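Local coordinates for protein leucine aminopeptidase A1, chloroplastic (PDB 4KSI) that removes amino acids, preferably leucine, from the N terminus of peptides as a magnesium-dependent homohexameric aminopeptidase and takes part in wound signalling and insect defence, at residues A137-V142 with L185-I190; D26-S31 with G169-N174. All blocks are in the same frame, centred on the assembly; numbering follows the deposited sequence. Where two conformers were deposited one is given.

Contact 1 of 2, residues A137-V142 with L185-I190; sequences ARNIAV and LESLDI
Residues 139-142 and 187-190 run side by side as parallel strands, their axes 4.6 Å apart at closest approach and 23° from true parallel. They are neighbours in the sheet of the macro-like N-terminal domain, and the link between them is a right-handed beta-alpha-beta crossover through helix 152-170. The ladder begins at Arg-138 O, which takes two donors, Glu-186 N and Ser-187 N. Ile-140 N then gives to Ser-187 O in a nearly straight bond (171°), Asp-189 N to Ile-140 O, and Val-142 N to Asp-189 O.

Ile-140, Val-142 and Leu-188 share one face with the nearby Leu-185, under helices 119-134 and 152-170. Leu-185 crosses Ile-140 at about a right angle, its CD1 lying 3.7 Å from Ile-140 CG2. CG of Leu-188 stands opposite its own backbone N (chi1 163°), and its CD1 reaches Val-142 CG2 at 3.7 Å and Ile-140 CG1 at 3.9 Å.

The other face, with Asn-139, Ala-141, Ser-187 and Asp-189, is more polar. The carboxylate of Asp-189 is held by Trp-42. A water links Asn-139 ND2 to Glu-186 OE1. Another water donates to Ile-140 O and also bonds Ser-187 OG. That hydroxyl lies close to the amide plane of Asn-139 and accepts from Asn-139 ND2 at 2.9 Å.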
ATOM      1  N   ALA A 137       8.022  49.106  -6.648  1.00 22.50           N
ATOM      2  CA  ALA A 137       9.133  50.041  -6.502  1.00 21.78           C
ATOM      3  C   ALA A 137      10.233  49.846  -7.582  1.00 21.57           C
ATOM      4  O   ALA A 137      10.533  48.707  -7.990  1.00 20.70           O
ATOM      5  CB  ALA A 137       9.741  49.855  -5.128  1.00 21.31           C
ATOM      6  N   ARG A 138      10.839  50.951  -7.993  0.50 21.50           N
ATOM      7  CA  ARG A 138      11.887  50.917  -9.003  0.50 22.08           C
ATOM      8  C   ARG A 138      13.270  51.160  -8.390  0.50 21.71           C
ATOM      9  O   ARG A 138      14.234  50.483  -8.765  0.50 22.03           O
ATOM     10  CB  ARG A 138      11.552  51.949 -10.080  0.50 22.97           C
ATOM     11  CG  ARG A 138      10.146  51.691 -10.638  0.50 24.91           C
ATOM     12  CD  ARG A 138       9.393  52.975 -10.928  0.50 26.68           C
ATOM     13  NE  ARG A 138       9.680  54.010  -9.926  0.50 26.68           N
ATOM     14  CZ  ARG A 138       9.394  55.285 -10.112  0.50 27.22           C
ATOM     15  NH1 ARG A 138       8.827  55.625 -11.256  0.50 27.68           N
ATOM     16  NH2 ARG A 138       9.688  56.198  -9.184  0.50 26.51           N
ATOM     17  N   ASN A 139      13.340  52.107  -7.447  1.00 20.42           N
ATOM     18  CA  ASN A 139      14.563  52.505  -6.787  1.00 20.85           C
ATOM     19  C   ASN A 139      14.423  52.332  -5.284  1.00 19.94           C
ATOM     20  O   ASN A 139      13.580  52.999  -4.636  1.00 19.03           O
ATOM     21  CB  ASN A 139      14.852  53.997  -7.086  1.00 23.18           C
ATOM     22  CG  ASN A 139      14.718  54.305  -8.597  1.00 28.04           C
ATOM     23  OD1 ASN A 139      13.834  55.074  -9.004  1.00 30.40           O
ATOM     24  ND2 ASN A 139      15.508  53.598  -9.441  1.00 25.77           N
ATOM     25  N   ILE A 140      15.256  51.453  -4.714  1.00 18.16           N
ATOM     26  CA  ILE A 140      15.156  51.179  -3.261  1.00 17.69           C
ATOM     27  C   ILE A 140      16.486  51.385  -2.559  1.00 17.93           C
ATOM     28  O   ILE A 140      17.523  51.465  -3.212  1.00 18.83           O
ATOM     29  CB  ILE A 140      14.569  49.757  -3.015  1.00 16.66           C
ATOM     30  CG1 ILE A 140      15.582  48.628  -3.297  1.00 15.73           C
ATOM     31  CG2 ILE A 140      13.299  49.607  -3.853  1.00 16.73           C
ATOM     32  CD1 ILE A 140      15.083  47.223  -2.986  1.00 14.48           C
ATOM     33  N   ALA A 141      16.460  51.405  -1.237  1.00 17.91           N
ATOM     34  CA  ALA A 141      17.661  51.455  -0.435  1.00 17.35           C
ATOM     35  C   ALA A 141      17.469  50.479   0.720  1.00 17.46           C
ATOM     36  O   ALA A 141      16.327  50.223   1.116  1.00 17.82           O
ATOM     37  CB  ALA A 141      17.869  52.870   0.102  1.00 16.51           C
ATOM     38  N   VAL A 142      18.572  49.963   1.263  1.00 17.21           N
ATOM     39  CA  VAL A 142      18.532  49.103   2.458  1.00 16.97           C
ATOM     40  C   VAL A 142      19.589  49.648   3.390  1.00 17.26           C
ATOM     41  O   VAL A 142      20.686  50.009   2.929  1.00 17.20           O
ATOM     42  CB  VAL A 142      18.893  47.637   2.097  1.00 17.19           C
ATOM     43  CG1 VAL A 142      18.907  46.752   3.339  1.00 17.03           C
ATOM     44  CG2 VAL A 142      17.852  47.099   1.111  1.00 17.76           C
ATOM     45  N   LEU A 185      11.894  46.446 -10.346  1.00 24.19           N
ATOM     46  CA  LEU A 185      13.032  46.937  -9.544  1.00 24.11           C
ATOM     47  C   LEU A 185      14.211  47.251 -10.493  1.00 23.15           C
ATOM     48  O   LEU A 185      14.605  46.397 -11.269  1.00 22.19           O
ATOM     49  CB  LEU A 185      13.441  45.898  -8.496  1.00 21.68           C
ATOM     50  CG  LEU A 185      14.623  46.316  -7.662  1.00 22.49           C
ATOM     51  CD1 LEU A 185      14.235  47.447  -6.730  1.00 21.72           C
ATOM     52  CD2 LEU A 185      15.102  45.096  -6.891  1.00 23.77           C
ATOM     53  N   GLU A 186      14.774  48.447 -10.370  1.00 23.05           N
ATOM     54  CA  GLU A 186      15.818  48.932 -11.253  1.00 23.79           C
ATOM     55  C   GLU A 186      17.122  49.287 -10.532  1.00 23.90           C
ATOM     56  O   GLU A 186      18.204  49.194 -11.123  1.00 21.24           O
ATOM     57  CB  GLU A 186      15.310  50.176 -11.958  1.00 25.72           C
ATOM     58  CG  GLU A 186      14.360  49.841 -13.118  1.00 31.01           C
ATOM     59  CD  GLU A 186      13.693  51.066 -13.739  1.00 35.01           C
ATOM     60  OE1 GLU A 186      14.235  52.181 -13.598  1.00 37.95           O
ATOM     61  OE2 GLU A 186      12.615  50.918 -14.360  1.00 40.34           O
ATOM     62  N   SER A 187      17.030  49.723  -9.265  1.00 22.02           N
ATOM     63  CA  SER A 187      18.243  50.107  -8.587  1.00 21.42           C
ATOM     64  C   SER A 187      18.158  49.857  -7.065  1.00 20.68           C
ATOM     65  O   SER A 187      17.053  49.889  -6.484  1.00 19.74           O
ATOM     66  CB  SER A 187      18.580  51.554  -8.894  1.00 21.80           C
ATOM     67  OG  SER A 187      17.775  52.430  -8.116  1.00 25.27           O
ATOM     68  N   LEU A 188      19.320  49.587  -6.456  1.00 19.17           N
ATOM     69  CA  LEU A 188      19.440  49.345  -5.006  1.00 18.90           C
ATOM     70  C   LEU A 188      20.611  50.150  -4.519  1.00 19.37           C
ATOM     71  O   LEU A 188      21.713  50.008  -5.050  1.00 19.66           O
ATOM     72  CB  LEU A 188      19.732  47.868  -4.739  1.00 17.46           C
ATOM     73  CG  LEU A 188      20.282  47.472  -3.352  1.00 16.73           C
ATOM     74  CD1 LEU A 188      19.280  47.798  -2.248  1.00 15.62           C
ATOM     75  CD2 LEU A 188      20.685  46.004  -3.338  1.00 14.99           C
ATOM     76  N   ASP A 189      20.373  51.014  -3.531  1.00 19.88           N
ATOM     77  CA  ASP A 189      21.462  51.680  -2.811  1.00 20.12           C
ATOM     78  C   ASP A 189      21.628  51.041  -1.424  1.00 18.83           C
ATOM     79  O   ASP A 189      20.675  50.981  -0.639  1.00 17.89           O
ATOM     80  CB  ASP A 189      21.160  53.180  -2.653  1.00 21.51           C
ATOM     81  CG  ASP A 189      21.220  53.932  -3.977  1.00 25.48           C
ATOM     82  OD1 ASP A 189      22.043  53.561  -4.878  1.00 28.14           O
ATOM     83  OD2 ASP A 189      20.438  54.903  -4.122  1.00 29.41           O
ATOM     84  N   ILE A 190      22.839  50.609  -1.108  1.00 16.95           N
ATOM     85  CA  ILE A 190      23.091  50.052   0.189  1.00 16.76           C
ATOM     86  C   ILE A 190      23.752  51.139   0.991  1.00 16.82           C
ATOM     87  O   ILE A 190      24.826  51.594   0.626  1.00 16.80           O
ATOM     88  CB  ILE A 190      23.988  48.797   0.055  1.00 16.58           C
ATOM     89  CG1 ILE A 190      23.255  47.788  -0.801  1.00 16.49           C
ATOM     90  CG2 ILE A 190      24.376  48.194   1.398  1.00 16.51           C
ATOM     91  CD1 ILE A 190      24.072  46.548  -1.099  1.00 16.94           C
TER
HETATM   92  O   HOH W   1      15.919  53.485 -12.183  1.00 43.96           O
HETATM   93  O   HOH W   2      17.987  52.865  -5.573  1.00 24.07           O

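Contact 2 of 2, residues D26-S31 with G169-N174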
ATOM      1  N   ASP A  26      13.740  36.257 -17.430  1.00 36.04           N
ATOM      2  CA  ASP A  26      13.487  37.264 -16.377  1.00 36.30           C
ATOM      3  C   ASP A  26      14.646  37.500 -15.409  1.00 36.39           C
ATOM      4  O   ASP A  26      14.384  38.014 -14.308  1.00 36.79           O
ATOM      5  CB  ASP A  26      12.218  36.934 -15.556  1.00 33.85           C
ATOM      6  CG  ASP A  26      10.970  36.848 -16.441  1.00 37.77           C
ATOM      7  OD1 ASP A  26      10.444  37.943 -16.795  1.00 36.57           O
ATOM      8  OD2 ASP A  26      10.556  35.690 -16.800  1.00 32.20           O
ATOM      9  N   ALA A  27      15.890  37.121 -15.776  1.00 37.33           N
ATOM     10  CA  ALA A  27      17.075  37.419 -14.922  1.00 39.37           C
ATOM     11  C   ALA A  27      16.996  38.901 -14.505  1.00 39.38           C
ATOM     12  O   ALA A  27      16.679  39.763 -15.353  1.00 36.98           O
ATOM     13  CB  ALA A  27      18.389  37.137 -15.645  1.00 38.80           C
ATOM     14  N   PRO A  28      17.198  39.199 -13.197  1.00 38.23           N
ATOM     15  CA  PRO A  28      17.080  40.631 -12.786  1.00 37.27           C
ATOM     16  C   PRO A  28      18.065  41.580 -13.517  1.00 35.22           C
ATOM     17  O   PRO A  28      19.137  41.126 -13.948  1.00 35.78           O
ATOM     18  CB  PRO A  28      17.345  40.588 -11.255  1.00 36.46           C
ATOM     19  CG  PRO A  28      16.970  39.211 -10.824  1.00 34.18           C
ATOM     20  CD  PRO A  28      17.200  38.291 -12.026  1.00 36.89           C
ATOM     21  N   LYS A  29      17.679  42.854 -13.699  1.00 33.20           N
ATOM     22  CA  LYS A  29      18.588  43.867 -14.238  1.00 34.17           C
ATOM     23  C   LYS A  29      18.729  45.087 -13.315  1.00 31.31           C
ATOM     24  O   LYS A  29      18.134  46.113 -13.544  1.00 35.05           O
ATOM     25  CB  LYS A  29      18.133  44.257 -15.626  1.00 36.68           C
ATOM     26  CG  LYS A  29      18.306  43.082 -16.593  1.00 43.65           C
ATOM     27  CD  LYS A  29      17.444  43.209 -17.858  1.00 46.63           C
ATOM     28  CE  LYS A  29      15.967  42.941 -17.578  1.00 50.11           C
ATOM     29  NZ  LYS A  29      15.263  42.900 -18.892  1.00 51.34           N
ATOM     30  N   ILE A  30      19.523  44.971 -12.273  1.00 27.87           N
ATOM     31  CA  ILE A  30      19.489  45.947 -11.169  1.00 26.00           C
ATOM     32  C   ILE A  30      20.831  46.635 -11.048  1.00 24.26           C
ATOM     33  O   ILE A  30      21.864  45.986 -11.048  1.00 24.35           O
ATOM     34  CB  ILE A  30      19.150  45.259  -9.830  1.00 24.74           C
ATOM     35  CG1 ILE A  30      17.771  44.573  -9.898  1.00 24.89           C
ATOM     36  CG2 ILE A  30      19.191  46.209  -8.669  1.00 23.66           C
ATOM     37  CD1 ILE A  30      17.684  43.438  -8.887  1.00 23.97           C
ATOM     38  N   SER A  31      20.814  47.940 -10.936  1.00 22.90           N
ATOM     39  CA  SER A  31      22.049  48.690 -10.736  1.00 23.58           C
ATOM     40  C   SER A  31      22.278  48.871  -9.196  1.00 22.62           C
ATOM     41  O   SER A  31      21.419  49.384  -8.479  1.00 21.92           O
ATOM     42  CB  SER A  31      21.928  50.008 -11.512  1.00 24.83           C
ATOM     43  OG  SER A  31      22.706  50.992 -10.902  1.00 27.74           O
ATOM     44  N   GLY A 169      16.023  37.553  -4.504  1.00 17.33           N
ATOM     45  CA  GLY A 169      14.630  37.714  -4.090  1.00 17.06           C
ATOM     46  C   GLY A 169      13.763  38.400  -5.123  1.00 18.36           C
ATOM     47  O   GLY A 169      12.588  38.149  -5.163  1.00 18.08           O
ATOM     48  N   SER A 170      14.346  39.264  -5.953  0.50 17.83           N
ATOM     49  CA  SER A 170      13.579  39.879  -7.018  0.50 18.65           C
ATOM     50  C   SER A 170      13.195  38.924  -8.171  0.50 18.90           C
ATOM     51  O   SER A 170      12.221  39.190  -8.873  0.50 18.54           O
ATOM     52  CB  SER A 170      14.312  41.113  -7.571  0.50 18.87           C
ATOM     53  OG  SER A 170      14.457  42.110  -6.565  0.50 19.19           O
ATOM     54  N   PHE A 171      13.943  37.833  -8.355  1.00 19.08           N
ATOM     55  CA  PHE A 171      13.808  36.983  -9.542  1.00 20.60           C
ATOM     56  C   PHE A 171      12.465  36.259  -9.554  1.00 22.90           C
ATOM     57  O   PHE A 171      12.136  35.543  -8.600  1.00 24.35           O
ATOM     58  CB  PHE A 171      14.922  35.961  -9.571  1.00 22.19           C
ATOM     59  CG  PHE A 171      14.858  34.997 -10.738  1.00 22.26           C
ATOM     60  CD1 PHE A 171      14.966  35.451 -12.053  1.00 23.66           C
ATOM     61  CD2 PHE A 171      14.708  33.635 -10.515  1.00 22.80           C
ATOM     62  CE1 PHE A 171      14.895  34.557 -13.124  1.00 23.90           C
ATOM     63  CE2 PHE A 171      14.654  32.741 -11.577  1.00 22.58           C
ATOM     64  CZ  PHE A 171      14.763  33.198 -12.867  1.00 22.24           C
ATOM     65  N   GLU A 172      11.681  36.441 -10.620  1.00 23.90           N
ATOM     66  CA  GLU A 172      10.478  35.638 -10.795  1.00 25.29           C
ATOM     67  C   GLU A 172      10.544  35.025 -12.201  1.00 23.19           C
ATOM     68  O   GLU A 172      10.628  35.730 -13.164  1.00 23.36           O
ATOM     69  CB  GLU A 172       9.204  36.483 -10.627  1.00 29.82           C
ATOM     70  CG  GLU A 172       7.970  35.653 -10.234  1.00 38.10           C
ATOM     71  CD  GLU A 172       6.624  36.459 -10.155  0.90 45.99           C
ATOM     72  OE1 GLU A 172       6.357  37.426 -10.943  0.90 42.17           O
ATOM     73  OE2 GLU A 172       5.791  36.082  -9.294  0.90 47.58           O
ATOM     74  N   ASP A 173      10.509  33.712 -12.310  1.00 20.78           N
ATOM     75  CA  ASP A 173      10.693  33.053 -13.587  1.00 19.45           C
ATOM     76  C   ASP A 173       9.323  32.940 -14.302  1.00 19.22           C
ATOM     77  O   ASP A 173       8.514  32.093 -13.947  1.00 20.24           O
ATOM     78  CB  ASP A 173      11.290  31.685 -13.343  1.00 18.78           C
ATOM     79  CG  ASP A 173      11.742  31.001 -14.637  1.00 20.87           C
ATOM     80  OD1 ASP A 173      11.478  31.501 -15.760  1.00 20.82           O
ATOM     81  OD2 ASP A 173      12.376  29.935 -14.547  1.00 20.53           O
ATOM     82  N   ASN A 174       9.086  33.755 -15.324  1.00 17.82           N
ATOM     83  CA  ASN A 174       7.815  33.759 -16.011  1.00 18.40           C
ATOM     84  C   ASN A 174       7.923  33.278 -17.448  1.00 17.67           C
ATOM     85  O   ASN A 174       7.027  33.551 -18.249  1.00 17.64           O
ATOM     86  CB  ASN A 174       7.159  35.149 -15.961  1.00 19.42           C
ATOM     87  CG  ASN A 174       6.753  35.545 -14.539  1.00 21.33           C
ATOM     88  OD1 ASN A 174       7.016  36.648 -14.128  1.00 24.75           O
ATOM     89  ND2 ASN A 174       6.174  34.649 -13.790  1.00 21.83           N
TER
HETATM   90  O   HOH W   3      12.964  38.758 -12.416  1.00 38.72           O
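The C-terminal end of helix 152-170 and the loop that leaves it meet the N-terminal segment leading into strand 31-35, an outermost strand of this chain's sheet. Residues 26-30 and 170-174 run in nearly opposite directions, 158° apart. One direct hydrogen bond joins the segments: Asn-174 N donates to Asp-26 OD2 at 2.8 Å, and the bond is somewhat bent. The N-H meets this oxygen from above the carboxylate plane, 48° out of it. Asp-26 CG lies beside its own backbone N (chi1 -59°), which turns the carboxylate toward Asn-174. Its CB comes close to Glu-172 O, at 3.1 Å. A water adds a second link, donating to Asp-26 O and accepting from Glu-172 N. Without the carboxylate, an alanine in place of Asp-26 would probably leave Asn-174 N lacking this acceptor and residues 26-28 tied less firmly to the loop after the helix.

Asp-26 OD2 also lies 4.4 Å from Asp-173 OD1. The two like charges are probably eased by Arg-175, which forms a salt bridge with Asp-173.

The Phe-171 ring turns an edge to the backbone of Asp-26 and Ala-27. Asp-26 O is 3.5 Å from Phe-171 CD1. Pro-28 crosses the Phe-171 side chain at about a right angle, and its CD approaches Phe-171 CD1 obliquely at 3.6 Å. Ile-214 of helix 197-221 touches both of these side chains. Farther along, in the given conformer, Ile-30 comes loosely near Ser-170, whose OG bonds to Val-166 O. The arrangement is ordinary packing of an N-terminal loop on the end of a crossover helix, beside the long helix 197-221, in the alpha/beta N-terminal domain of an M17 aminopeptidase.

Overall arrangement
From the N terminus the chain passes through 26-31 into strand 31-35, outermost in this chain's sheet. It later forms strand 139-144, then helix 152-170, whose end and following loop hold 169-174, and then returns as strand 187-191. Contact 2 closes a long loop of 137 residues, and contact 1 a shorter one of 42. The segments alternate along the chain, so the loops cross rather than nest. The contacts also touch: Glu-186 O and Leu-188 N probably bond to Ser-31 N and O, and Leu-185 lies against Ser-170. Together they tie the outermost and inner strands of the N-terminal sheet to the end of helix 152-170.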